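Local coordinates for protein aminoglycoside phosphotransferase (Alicyclobacillus acidocaldarius subsp. acidocaldarius, PDB 4PDY) that probably transfers a phosphate group to a small-molecule substrate and has a protein-kinase-like fold, at residues 189-194 / 326-331; 179-184 / 306-311; 28-33 / 96-101; 47-50 / 54-57. All coordinates share one frame; numbering follows the deposited sequence. Where two conformers were deposited one is given.

Contact 1 (189-194 / 326-331)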
loop_
_atom_site.group_PDB
_atom_site.type_symbol
_atom_site.label_atom_id
_atom_site.label_comp_id
_atom_site.label_asym_id
_atom_site.label_seq_id
_atom_site.Cartn_x
_atom_site.Cartn_y
_atom_site.Cartn_z
ATOM N N ARG A 189 -16.761 7.720 -20.314
ATOM C CA ARG A 189 -17.241 6.339 -20.253
ATOM C C ARG A 189 -16.522 5.410 -21.217
ATOM O O ARG A 189 -16.209 4.284 -20.867
ATOM C CB ARG A 189 -18.725 6.267 -20.584
ATOM C CG ARG A 189 -19.635 6.692 -19.456
ATOM C CD ARG A 189 -21.075 6.739 -19.959
ATOM N NE ARG A 189 -21.326 7.987 -20.682
ATOM C CZ ARG A 189 -22.455 8.289 -21.315
ATOM N NH1 ARG A 189 -23.469 7.415 -21.369
ATOM N NH2 ARG A 189 -22.557 9.476 -21.913
ATOM N N ASP A 190 -16.280 5.864 -22.439
ATOM C CA ASP A 190 -15.717 4.966 -23.434
ATOM C C ASP A 190 -14.274 4.605 -23.075
ATOM O O ASP A 190 -13.899 3.422 -23.181
ATOM C CB ASP A 190 -15.863 5.531 -24.850
ATOM C CG ASP A 190 -17.324 5.521 -25.342
ATOM O OD1 ASP A 190 -17.930 4.420 -25.488
ATOM O OD2 ASP A 190 -17.867 6.617 -25.591
ATOM N N GLU A 191 -13.490 5.567 -22.559
ATOM C CA GLU A 191 -12.125 5.245 -22.128
ATOM C C GLU A 191 -12.123 4.348 -20.894
ATOM O O GLU A 191 -11.298 3.448 -20.763
ATOM C CB GLU A 191 -11.283 6.495 -21.845
ATOM C CG GLU A 191 -9.905 6.182 -21.232
ATOM C CD GLU A 191 -9.077 7.414 -20.866
ATOM O OE1 GLU A 191 -8.922 7.717 -19.628
ATOM O OE2 GLU A 191 -8.588 8.070 -21.823
ATOM N N LEU A 192 -12.994 4.643 -19.945
ATOM C CA LEU A 192 -13.061 3.832 -18.740
ATOM C C LEU A 192 -13.436 2.386 -19.087
ATOM O O LEU A 192 -12.850 1.443 -18.573
ATOM C CB LEU A 192 -14.083 4.434 -17.773
ATOM C CG LEU A 192 -13.740 5.782 -17.136
ATOM C CD1 LEU A 192 -14.950 6.225 -16.330
ATOM C CD2 LEU A 192 -12.530 5.662 -16.240
ATOM N N HIS A 193 -14.418 2.239 -19.970
ATOM C CA HIS A 193 -14.864 0.914 -20.430
ATOM C C HIS A 193 -13.709 0.160 -21.105
ATOM O O HIS A 193 -13.446 -1.009 -20.791
ATOM C CB HIS A 193 -16.071 1.074 -21.363
ATOM C CG HIS A 193 -16.665 -0.214 -21.853
ATOM N ND1 HIS A 193 -17.594 -0.253 -22.866
ATOM C CD2 HIS A 193 -16.477 -1.497 -21.467
ATOM C CE1 HIS A 193 -17.952 -1.505 -23.088
ATOM N NE2 HIS A 193 -17.285 -2.282 -22.255
ATOM N N ARG A 194 -12.997 0.842 -21.988
ATOM C CA ARG A 194 -11.873 0.229 -22.702
ATOM C C ARG A 194 -10.808 -0.253 -21.725
ATOM O O ARG A 194 -10.325 -1.377 -21.804
ATOM C CB ARG A 194 -11.249 1.202 -23.704
ATOM C CG ARG A 194 -10.293 0.517 -24.664
ATOM C CD ARG A 194 -9.433 1.446 -25.518
ATOM N NE ARG A 194 -10.039 2.747 -25.799
ATOM C CZ ARG A 194 -9.591 3.934 -25.372
ATOM N NH1 ARG A 194 -8.498 4.050 -24.635
ATOM N NH2 ARG A 194 -10.250 5.032 -25.711
ATOM N N GLN A 326 -11.272 15.417 -11.831
ATOM C CA GLN A 326 -10.709 16.423 -12.725
ATOM C C GLN A 326 -9.221 16.163 -12.969
ATOM O O GLN A 326 -8.745 16.224 -14.114
ATOM C CB GLN A 326 -10.890 17.845 -12.185
ATOM C CG GLN A 326 -12.316 18.360 -12.292
ATOM C CD GLN A 326 -12.574 19.629 -11.508
ATOM O OE1 GLN A 326 -11.887 19.925 -10.528
ATOM N NE2 GLN A 326 -13.539 20.391 -11.946
ATOM N N GLN A 327 -8.485 15.869 -11.902
ATOM C CA GLN A 327 -7.073 15.564 -12.052
ATOM C C GLN A 327 -6.851 14.300 -12.875
ATOM O O GLN A 327 -5.920 14.248 -13.672
ATOM C CB GLN A 327 -6.367 15.428 -10.699
ATOM C CG GLN A 327 -4.924 14.932 -10.827
ATOM C CD GLN A 327 -4.037 15.278 -9.651
ATOM O OE1 GLN A 327 -4.080 16.397 -9.128
ATOM N NE2 GLN A 327 -3.194 14.323 -9.244
ATOM N N TYR A 328 -7.703 13.290 -12.693
ATOM C CA TYR A 328 -7.577 12.078 -13.498
ATOM C C TYR A 328 -7.778 12.416 -14.983
ATOM O O TYR A 328 -7.039 11.951 -15.845
ATOM C CB TYR A 328 -8.605 11.043 -13.060
ATOM C CG TYR A 328 -8.442 9.697 -13.761
ATOM C CD1 TYR A 328 -7.586 8.733 -13.249
ATOM C CD2 TYR A 328 -9.111 9.417 -14.933
ATOM C CE1 TYR A 328 -7.415 7.518 -13.879
ATOM C CE2 TYR A 328 -8.958 8.196 -15.552
ATOM C CZ TYR A 328 -8.106 7.257 -15.019
ATOM O OH TYR A 328 -7.933 6.030 -15.621
ATOM N N ALA A 329 -8.771 13.240 -15.280
ATOM C CA ALA A 329 -9.048 13.637 -16.653
ATOM C C ALA A 329 -7.866 14.396 -17.263
ATOM O O ALA A 329 -7.484 14.162 -18.405
ATOM C CB ALA A 329 -10.305 14.477 -16.716
ATOM N N VAL A 330 -7.294 15.313 -16.485
ATOM C CA VAL A 330 -6.115 16.078 -16.928
ATOM C C VAL A 330 -4.963 15.159 -17.324
ATOM O O VAL A 330 -4.293 15.381 -18.337
ATOM C CB VAL A 330 -5.648 17.080 -15.846
ATOM C CG1 VAL A 330 -4.258 17.616 -16.141
ATOM C CG2 VAL A 330 -6.650 18.218 -15.743
ATOM N N GLN A 331 -4.753 14.125 -16.529
ATOM C CA GLN A 331 -3.647 13.188 -16.737
ATOM C C GLN A 331 -3.948 12.000 -17.639
ATOM O O GLN A 331 -3.061 11.176 -17.890
ATOM C CB GLN A 331 -3.187 12.668 -15.384
ATOM C CG GLN A 331 -2.735 13.798 -14.488
ATOM C CD GLN A 331 -1.998 13.331 -13.271
ATOM O OE1 GLN A 331 -2.079 12.165 -12.843
ATOM N NE2 GLN A 331 -1.248 14.243 -12.701
HETATM O O HOH W 1 -9.352 5.551 -17.718
#
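E191 and Y328 reach toward each other from facing helices, their side chains running in opposite directions. The E191 chain is fully extended, CG anti to the backbone N (chi1 173°) and the next torsion also anti, which carries the carboxylate toward the ring; its OE1 ends 4.1 Å from CE2 of Y328. The tyrosine likewise swings CG away from its own N (chi1 -174°). Carboxylate and ring planes stand 67° apart, so the two flat groups do not stack. What links them is one water: it donates to OE1 of E191 at 2.9 Å and accepts from the OH of Y328 at 2.6 Å, lying in the plane of the ring at its edge. This is helix-to-helix packing in the largely helical part of a kinase-like phosphotransferase, between helix 189-203 and helix 319-347; in these segments the backbones stay apart, the nearest CA atoms, of E191 and A329, being 10.5 Å from each other. L192 adds an apolar touch: its CD2 lies 4.4 Å from CE2 of Y328, approaching the ring obliquely. P302 and P305 touch both L192 and Y328, while W169 of helix 154-173 packs against L192.

Contact 2 (179-184 / 306-311); sequences DAFDQL and WRIAHA
F181 drives its ring from helix 180-187 against I308 and A309 of helix 303-315, a helix-helix packing contact in the mainly helical part of this kinase-like fold. The apolar contacts carry all of the direct meeting between the two segments. CG anti to the backbone N (chi1 -173°) carries the phenylalanine ring toward helix 303-315, where CE2 comes to 3.6 Å from CG2 of I308. That methyl lies near the ring plane, so the branch meets the ring at its edge and not over a face. Beside it, CZ of F181 stands 4.0 Å from CA of A309, where the small alanine lets the ring approach the helix backbone; A309 CB is slightly farther from CZ, at 4.3 Å. L325 of helix 319-347 also touches F181, and A324 of that helix touches I308.

The reciprocal polar bonds lie within 179-184 and secure the start of its helix. D179 is the N-cap, and with D182 it forms a capping box. Beyond the box, salt bridges tie D179 to R312, on the partner helix, and D182 to K175, while D182 also bonds the hydroxyl of Y313. In the box, D179 N donates to D182 OD2 at 2.9 Å, on the anti side of the carboxylate and 31° out of its plane; D182 N returns a nearly straight bond to D179 OD1, with an N-H...O angle of 170°.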
loop_
_atom_site.group_PDB
_atom_site.type_symbol
_atom_site.label_atom_id
_atom_site.label_comp_id
_atom_site.label_asym_id
_atom_site.label_seq_id
_atom_site.Cartn_x
_atom_site.Cartn_y
_atom_site.Cartn_z
ATOM N N ASP A 179 -24.719 17.154 -12.256
ATOM C CA ASP A 179 -23.746 18.103 -11.743
ATOM C C ASP A 179 -22.440 17.941 -12.501
ATOM O O ASP A 179 -22.332 17.141 -13.465
ATOM C CB ASP A 179 -23.619 17.987 -10.218
ATOM C CG ASP A 179 -23.010 16.671 -9.733
ATOM O OD1 ASP A 179 -22.225 16.026 -10.469
ATOM O OD2 ASP A 179 -23.288 16.300 -8.555
ATOM N N ALA A 180 -21.446 18.735 -12.146
ATOM C CA ALA A 180 -20.192 18.738 -12.891
ATOM C C ALA A 180 -19.516 17.375 -12.845
ATOM O O ALA A 180 -18.959 16.923 -13.842
ATOM C CB ALA A 180 -19.263 19.810 -12.346
ATOM N N PHE A 181 -19.553 16.723 -11.694
ATOM C CA PHE A 181 -18.995 15.374 -11.549
ATOM C C PHE A 181 -19.695 14.377 -12.486
ATOM O O PHE A 181 -19.038 13.642 -13.225
ATOM C CB PHE A 181 -19.102 14.881 -10.103
ATOM C CG PHE A 181 -18.398 13.575 -9.855
ATOM C CD1 PHE A 181 -19.004 12.392 -10.234
ATOM C CD2 PHE A 181 -17.143 13.507 -9.279
ATOM C CE1 PHE A 181 -18.381 11.179 -10.030
ATOM C CE2 PHE A 181 -16.515 12.296 -9.077
ATOM C CZ PHE A 181 -17.132 11.111 -9.473
ATOM N N ASP A 182 -21.018 14.358 -12.454
ATOM C CA ASP A 182 -21.811 13.450 -13.280
ATOM C C ASP A 182 -21.422 13.623 -14.723
ATOM O O ASP A 182 -21.190 12.641 -15.431
ATOM C CB ASP A 182 -23.292 13.780 -13.136
ATOM C CG ASP A 182 -23.837 13.585 -11.718
ATOM O OD1 ASP A 182 -23.371 12.683 -10.981
ATOM O OD2 ASP A 182 -24.767 14.362 -11.363
ATOM N N GLN A 183 -21.401 14.866 -15.188
ATOM C CA GLN A 183 -21.110 15.124 -16.596
ATOM C C GLN A 183 -19.688 14.700 -16.956
ATOM O O GLN A 183 -19.436 14.118 -18.008
ATOM C CB GLN A 183 -21.317 16.600 -16.938
ATOM C CG GLN A 183 -22.757 17.048 -16.787
ATOM C CD GLN A 183 -22.922 18.513 -17.086
ATOM O OE1 GLN A 183 -22.657 18.948 -18.200
ATOM N NE2 GLN A 183 -23.347 19.287 -16.096
ATOM N N LEU A 184 -18.718 15.010 -16.108
ATOM C CA LEU A 184 -17.342 14.631 -16.365
ATOM C C LEU A 184 -17.194 13.096 -16.411
ATOM O O LEU A 184 -16.547 12.566 -17.299
ATOM C CB LEU A 184 -16.418 15.258 -15.320
ATOM C CG LEU A 184 -14.948 14.859 -15.402
ATOM C CD1 LEU A 184 -14.324 15.222 -16.744
ATOM C CD2 LEU A 184 -14.177 15.517 -14.274
ATOM N N TRP A 306 -13.120 4.494 -10.388
ATOM C CA TRP A 306 -13.991 3.575 -9.671
ATOM C C TRP A 306 -14.118 4.016 -8.213
ATOM O O TRP A 306 -15.200 4.133 -7.684
ATOM C CB TRP A 306 -13.521 2.096 -9.772
ATOM C CG TRP A 306 -14.241 1.335 -8.758
ATOM C CD1 TRP A 306 -15.573 0.978 -8.774
ATOM C CD2 TRP A 306 -13.764 1.026 -7.447
ATOM N NE1 TRP A 306 -15.919 0.424 -7.576
ATOM C CE2 TRP A 306 -14.839 0.470 -6.730
ATOM C CE3 TRP A 306 -12.530 1.177 -6.808
ATOM C CZ2 TRP A 306 -14.703 0.020 -5.436
ATOM C CZ3 TRP A 306 -12.410 0.740 -5.520
ATOM C CH2 TRP A 306 -13.484 0.166 -4.851
ATOM N N ARG A 307 -12.974 4.224 -7.583
ATOM C CA ARG A 307 -12.970 4.489 -6.127
ATOM C C ARG A 307 -13.709 5.794 -5.765
ATOM O O ARG A 307 -14.510 5.838 -4.829
ATOM C CB ARG A 307 -11.539 4.498 -5.589
ATOM C CG ARG A 307 -11.472 4.629 -4.068
ATOM C CD ARG A 307 -10.073 4.833 -3.485
ATOM N NE ARG A 307 -9.189 5.662 -4.306
ATOM C CZ ARG A 307 -8.908 6.954 -4.114
ATOM N NH1 ARG A 307 -9.448 7.644 -3.114
ATOM N NH2 ARG A 307 -8.080 7.570 -4.950
ATOM N N ILE A 308 -13.425 6.836 -6.532
ATOM C CA ILE A 308 -14.023 8.143 -6.330
ATOM C C ILE A 308 -15.538 8.100 -6.611
ATOM O O ILE A 308 -16.351 8.586 -5.832
ATOM C CB ILE A 308 -13.358 9.194 -7.253
ATOM C CG1 ILE A 308 -11.858 9.294 -6.989
ATOM C CG2 ILE A 308 -14.046 10.543 -7.137
ATOM C CD1 ILE A 308 -11.154 9.848 -8.196
ATOM N N ALA A 309 -15.927 7.478 -7.738
ATOM C CA ALA A 309 -17.363 7.363 -8.022
ATOM C C ALA A 309 -18.079 6.487 -6.974
ATOM O O ALA A 309 -19.207 6.784 -6.571
ATOM C CB ALA A 309 -17.586 6.811 -9.424
ATOM N N HIS A 310 -17.427 5.416 -6.543
ATOM C CA HIS A 310 -17.998 4.557 -5.527
ATOM C C HIS A 310 -18.320 5.341 -4.267
ATOM O O HIS A 310 -19.415 5.252 -3.723
ATOM C CB HIS A 310 -17.099 3.368 -5.211
ATOM C CG HIS A 310 -17.696 2.416 -4.233
ATOM N ND1 HIS A 310 -18.410 1.303 -4.611
ATOM C CD2 HIS A 310 -17.719 2.430 -2.878
ATOM C CE1 HIS A 310 -18.837 0.674 -3.535
ATOM N NE2 HIS A 310 -18.441 1.340 -2.467
ATOM N N ALA A 311 -17.353 6.138 -3.816
ATOM C CA ALA A 311 -17.572 6.996 -2.644
ATOM C C ALA A 311 -18.742 7.945 -2.879
ATOM O O ALA A 311 -19.632 8.088 -2.036
ATOM C CB ALA A 311 -16.309 7.768 -2.305
#

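Contact 3 (28-33 / 96-101); sequences VSKYDL and PYVRHG
Y31 and K30 both place CG beside the backbone N, anti to the carbonyl carbon (chi1 -66° and -61°), and V98 sets its CG2 branch in the same relation to its own backbone; these rotations bring one valine methyl against both the tyrosine ring and the root of the lysine. The contact fastens the linker that follows helix 25-28 to strand 98-100 of the antiparallel sheet in the N-terminal lobe of a kinase-like fold. A type I beta turn from V28 to Y31 shapes the linker, closed by a bond from Y31 N to V28 O of 3.1 Å.

V98 points toward the turn, and its CG2 stands 3.7 Å from CE1 of Y31. The approach to the ring is oblique, and the two side chains slide past each other in opposite directions. K30 instead crosses V98 at about a right angle and touches with its first carbons, CB lying 3.9 Å from the same CG2. Its chain then bends at the second and fourth torsions, and NZ turns back to bond the carbonyl of A26. T91 touches both Y31 and V98, and V107 of strand 103-109 also meets Y31.

A leucine in place of Y31 would probably lose the water-bridged tie to the 96-101 backbone and leave V98 CG2 with less ring surface to pack on. That bridge is a single water in the ring plane at the hydroxyl edge: it accepts from Y31 OH at 2.8 Å and donates to P96 O at 2.8 Å.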
loop_
_atom_site.group_PDB
_atom_site.type_symbol
_atom_site.label_atom_id
_atom_site.label_comp_id
_atom_site.label_asym_id
_atom_site.label_seq_id
_atom_site.Cartn_x
_atom_site.Cartn_y
_atom_site.Cartn_z
ATOM N N VAL A 28 2.430 1.812 29.258
ATOM C CA VAL A 28 3.797 2.292 29.165
ATOM C C VAL A 28 4.664 1.607 30.224
ATOM O O VAL A 28 5.806 1.201 29.967
ATOM C CB VAL A 28 3.851 3.818 29.415
ATOM C CG1 VAL A 28 5.256 4.363 29.240
ATOM C CG2 VAL A 28 2.880 4.588 28.543
ATOM N N SER A 29 4.104 1.480 31.434
ATOM C CA SER A 29 4.825 0.904 32.549
ATOM C C SER A 29 5.122 -0.595 32.489
ATOM O O SER A 29 5.855 -1.121 33.309
ATOM C CB SER A 29 4.075 1.247 33.846
ATOM O OG SER A 29 4.237 2.625 34.135
ATOM N N LYS A 30 4.572 -1.287 31.483
ATOM C CA LYS A 30 4.948 -2.687 31.255
ATOM C C LYS A 30 6.320 -2.817 30.601
ATOM O O LYS A 30 6.941 -3.869 30.687
ATOM C CB LYS A 30 3.910 -3.399 30.372
ATOM C CG LYS A 30 2.512 -3.447 30.966
ATOM C CD LYS A 30 2.506 -4.108 32.329
ATOM C CE LYS A 30 1.130 -4.127 32.983
ATOM N NZ LYS A 30 0.699 -2.740 33.341
ATOM N N TYR A 31 6.802 -1.738 29.984
ATOM C CA TYR A 31 8.107 -1.733 29.345
ATOM C C TYR A 31 9.161 -1.259 30.349
ATOM O O TYR A 31 8.828 -0.796 31.455
ATOM C CB TYR A 31 8.075 -0.842 28.099
ATOM C CG TYR A 31 7.167 -1.400 27.027
ATOM C CD1 TYR A 31 5.809 -1.153 27.034
ATOM C CD2 TYR A 31 7.673 -2.200 26.016
ATOM C CE1 TYR A 31 4.968 -1.711 26.057
ATOM C CE2 TYR A 31 6.850 -2.772 25.057
ATOM C CZ TYR A 31 5.509 -2.492 25.065
ATOM O OH TYR A 31 4.646 -3.037 24.128
ATOM N N ASP A 32 10.424 -1.385 29.963
ATOM C CA ASP A 32 11.541 -0.869 30.763
ATOM C C ASP A 32 12.270 0.317 30.110
ATOM O O ASP A 32 13.502 0.391 30.084
ATOM C CB ASP A 32 12.538 -1.985 31.074
ATOM C CG ASP A 32 11.979 -3.023 32.025
ATOM O OD1 ASP A 32 11.249 -2.647 32.981
ATOM O OD2 ASP A 32 12.312 -4.221 31.839
ATOM N N LEU A 33 11.518 1.277 29.619
ATOM C CA LEU A 33 12.076 2.330 28.784
ATOM C C LEU A 33 12.260 3.688 29.476
ATOM O O LEU A 33 12.739 4.648 28.857
ATOM C CB LEU A 33 11.207 2.507 27.555
ATOM C CG LEU A 33 11.133 1.269 26.662
ATOM C CD1 LEU A 33 10.130 1.536 25.552
ATOM C CD2 LEU A 33 12.494 0.892 26.097
ATOM N N PRO A 96 5.853 -9.399 23.116
ATOM C CA PRO A 96 5.992 -8.440 22.008
ATOM C C PRO A 96 4.878 -7.381 21.909
ATOM O O PRO A 96 4.932 -6.517 21.050
ATOM C CB PRO A 96 5.987 -9.351 20.773
ATOM C CG PRO A 96 5.154 -10.496 21.208
ATOM C CD PRO A 96 5.416 -10.729 22.650
ATOM N N TYR A 97 3.878 -7.460 22.788
ATOM C CA TYR A 97 2.767 -6.515 22.811
ATOM C C TYR A 97 2.254 -6.436 24.233
ATOM O O TYR A 97 2.611 -7.274 25.058
ATOM C CB TYR A 97 1.635 -6.997 21.859
ATOM C CG TYR A 97 1.075 -8.345 22.274
ATOM C CD1 TYR A 97 0.161 -8.469 23.301
ATOM C CD2 TYR A 97 1.557 -9.493 21.708
ATOM C CE1 TYR A 97 -0.289 -9.696 23.720
ATOM C CE2 TYR A 97 1.105 -10.744 22.104
ATOM C CZ TYR A 97 0.195 -10.837 23.125
ATOM O OH TYR A 97 -0.251 -12.056 23.542
ATOM N N VAL A 98 1.367 -5.468 24.451
ATOM C CA VAL A 98 0.545 -5.387 25.649
ATOM C C VAL A 98 -0.909 -5.394 25.170
ATOM O O VAL A 98 -1.269 -4.615 24.304
ATOM C CB VAL A 98 0.807 -4.101 26.479
ATOM C CG1 VAL A 98 -0.119 -4.006 27.674
ATOM C CG2 VAL A 98 2.241 -4.059 26.943
ATOM N N ARG A 99 -1.721 -6.228 25.793
ATOM C CA ARG A 99 -3.145 -6.271 25.497
ATOM C C ARG A 99 -3.849 -5.579 26.666
ATOM O O ARG A 99 -3.698 -6.006 27.809
ATOM C CB ARG A 99 -3.605 -7.723 25.368
ATOM C CG ARG A 99 -5.055 -7.914 25.037
ATOM C CD ARG A 99 -5.313 -7.600 23.578
ATOM N NE ARG A 99 -6.709 -7.786 23.306
ATOM C CZ ARG A 99 -7.328 -7.381 22.220
ATOM N NH1 ARG A 99 -6.658 -6.773 21.249
ATOM N NH2 ARG A 99 -8.626 -7.622 22.099
ATOM N N HIS A 100 -4.615 -4.540 26.378
ATOM C CA HIS A 100 -5.311 -3.798 27.442
ATOM C C HIS A 100 -6.502 -3.046 26.855
ATOM O O HIS A 100 -6.384 -2.392 25.811
ATOM C CB HIS A 100 -4.343 -2.816 28.104
ATOM C CG HIS A 100 -4.896 -2.115 29.303
ATOM N ND1 HIS A 100 -5.228 -2.774 30.464
ATOM C CD2 HIS A 100 -5.111 -0.799 29.540
ATOM C CE1 HIS A 100 -5.648 -1.897 31.358
ATOM N NE2 HIS A 100 -5.592 -0.693 30.819
ATOM N N GLY A 101 -7.641 -3.144 27.525
ATOM C CA GLY A 101 -8.809 -2.378 27.134
ATOM C C GLY A 101 -9.249 -2.632 25.693
ATOM O O GLY A 101 -9.686 -1.712 25.015
HETATM O O HOH W 2 5.958 -4.076 21.925
#

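Contact 4 (47-50 / 54-57)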
loop_
_atom_site.group_PDB
_atom_site.type_symbol
_atom_site.label_atom_id
_atom_site.label_comp_id
_atom_site.label_asym_id
_atom_site.label_seq_id
_atom_site.Cartn_x
_atom_site.Cartn_y
_atom_site.Cartn_z
ATOM N N TRP A 47 7.164 8.112 22.386
ATOM C CA TRP A 47 7.635 8.020 23.761
ATOM C C TRP A 47 9.115 8.413 23.810
ATOM O O TRP A 47 9.897 7.920 23.010
ATOM C CB TRP A 47 7.535 6.583 24.259
ATOM C CG TRP A 47 6.173 6.035 24.402
ATOM C CD1 TRP A 47 4.980 6.671 24.182
ATOM C CD2 TRP A 47 5.846 4.699 24.810
ATOM N NE1 TRP A 47 3.926 5.811 24.444
ATOM C CE2 TRP A 47 4.443 4.603 24.842
ATOM C CE3 TRP A 47 6.606 3.597 25.193
ATOM C CZ2 TRP A 47 3.793 3.425 25.198
ATOM C CZ3 TRP A 47 5.958 2.430 25.544
ATOM C CH2 TRP A 47 4.566 2.366 25.562
ATOM N N THR A 48 9.493 9.280 24.753
ATOM C CA THR A 48 10.840 9.790 24.820
ATOM C C THR A 48 11.406 9.589 26.227
ATOM O O THR A 48 10.699 9.855 27.206
ATOM C CB THR A 48 10.829 11.279 24.437
ATOM O OG1 THR A 48 10.195 11.439 23.154
ATOM C CG2 THR A 48 12.201 11.809 24.340
ATOM N N ASP A 49 12.641 9.101 26.321
ATOM C CA ASP A 49 13.326 8.917 27.611
ATOM C C ASP A 49 14.109 10.182 27.981
ATOM O O ASP A 49 14.040 11.181 27.269
ATOM C CB ASP A 49 14.170 7.620 27.639
ATOM C CG ASP A 49 15.440 7.682 26.801
ATOM O OD1 ASP A 49 15.844 8.778 26.353
ATOM O OD2 ASP A 49 16.064 6.602 26.624
ATOM N N SER A 50 14.842 10.123 29.081
ATOM C CA SER A 50 15.551 11.309 29.567
ATOM C C SER A 50 16.705 11.772 28.685
ATOM O O SER A 50 17.200 12.907 28.827
ATOM C CB SER A 50 16.078 11.078 30.982
ATOM O OG SER A 50 17.128 10.137 30.984
ATOM N N ARG A 54 13.814 8.076 21.279
ATOM C CA ARG A 54 12.407 7.980 20.910
ATOM C C ARG A 54 11.994 6.529 20.603
ATOM O O ARG A 54 12.797 5.741 20.110
ATOM C CB ARG A 54 12.130 8.850 19.678
ATOM C CG ARG A 54 12.308 10.355 19.879
ATOM C CD ARG A 54 11.782 11.201 18.719
ATOM N NE ARG A 54 11.189 12.446 19.219
ATOM C CZ ARG A 54 10.251 13.171 18.606
ATOM N NH1 ARG A 54 9.770 12.821 17.409
ATOM N NH2 ARG A 54 9.786 14.259 19.209
ATOM N N TYR A 55 10.738 6.227 20.908
ATOM C CA TYR A 55 10.085 4.975 20.554
ATOM C C TYR A 55 8.728 5.323 19.969
ATOM O O TYR A 55 8.110 6.301 20.372
ATOM C CB TYR A 55 9.921 4.088 21.779
ATOM C CG TYR A 55 11.211 3.813 22.468
ATOM C CD1 TYR A 55 11.712 4.704 23.429
ATOM C CD2 TYR A 55 11.941 2.693 22.166
ATOM C CE1 TYR A 55 12.909 4.466 24.034
ATOM C CE2 TYR A 55 13.146 2.444 22.777
ATOM C CZ TYR A 55 13.627 3.339 23.718
ATOM O OH TYR A 55 14.806 3.072 24.341
ATOM N N ALA A 56 8.283 4.495 19.010
ATOM C CA ALA A 56 6.963 4.616 18.410
ATOM C C ALA A 56 6.045 3.562 19.027
ATOM O O ALA A 56 6.331 2.363 18.904
ATOM C CB ALA A 56 7.065 4.370 16.911
ATOM N N ALA A 57 4.962 3.987 19.656
ATOM C CA ALA A 57 3.997 3.078 20.259
ATOM C C ALA A 57 2.714 3.120 19.433
ATOM O O ALA A 57 2.196 4.179 19.117
ATOM C CB ALA A 57 3.741 3.494 21.689
HETATM O O HOH W 3 10.822 13.633 21.707
HETATM O O HOH W 4 14.781 4.247 27.091
#
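W47 lays its indole across A57, whose CB sits over one face of the ring, 3.4 Å from CE2. CG of W47 lies anti to the carbonyl carbon (chi1 -66°), which sets the indole there, and NE1 bonds E45. The methyl is 3.8 Å from the five-membered ring centroid and 28° off its normal, a CH-pi contact. In the backbone register W47 faces Y55, an antiparallel hydrogen-bonded pair: W47 N donates to Y55 O at 2.9 Å and Y55 N to W47 O at 2.8 Å. The Y55 ring turns its edge to W47 O.

Farther along, a water accepts from Y55 OH at 3.0 Å and donates to D49 OD2, while OD1 of D49 accepts from the backbone N of K51 and R53 in the connecting turn. On the face opposite W47 and Y55, T48 and R54 lie side by side as a non-hydrogen-bonded pair; in the R54 conformer given, one of two, a second water joins T48 OG1 to R54 NH2.

An alanine in place of W47 would probably deprive A57 CB of the ring face it packs on and leave E45 without its indole N-H partner.

A56 touches the bound histidine. This beta hairpin of strands 44-49 and 54-60 is flanked by strand 35-41 on one side and strand 103-109 on the other.

In the fold
The four contacts fall into two groups. Contacts 1 and 2 are buried helix packing, their centres 11 Å apart; each joins one of two successive helices, 180-187 and 189-203, to one of another successive pair, 303-315 and 319-347, and L184 packs on Q326 and A329 between them. Contacts 3 and 4, partly buried, lie far from these, the centres of contacts 2 and 4 being about 44 Å apart and those of contacts 1 and 3 about 49 Å, and reach one sheet; V28 and Y31 pack on W47 and L33 on Y55. Backbone pairing across the segments occurs in contact 4 alone. Contact 2 meets by apolar atoms, whereas contacts 1, 3 and 4 also use bridging waters at tyrosine hydroxyls. Contact 4 alone includes a residue touching the bound histidine.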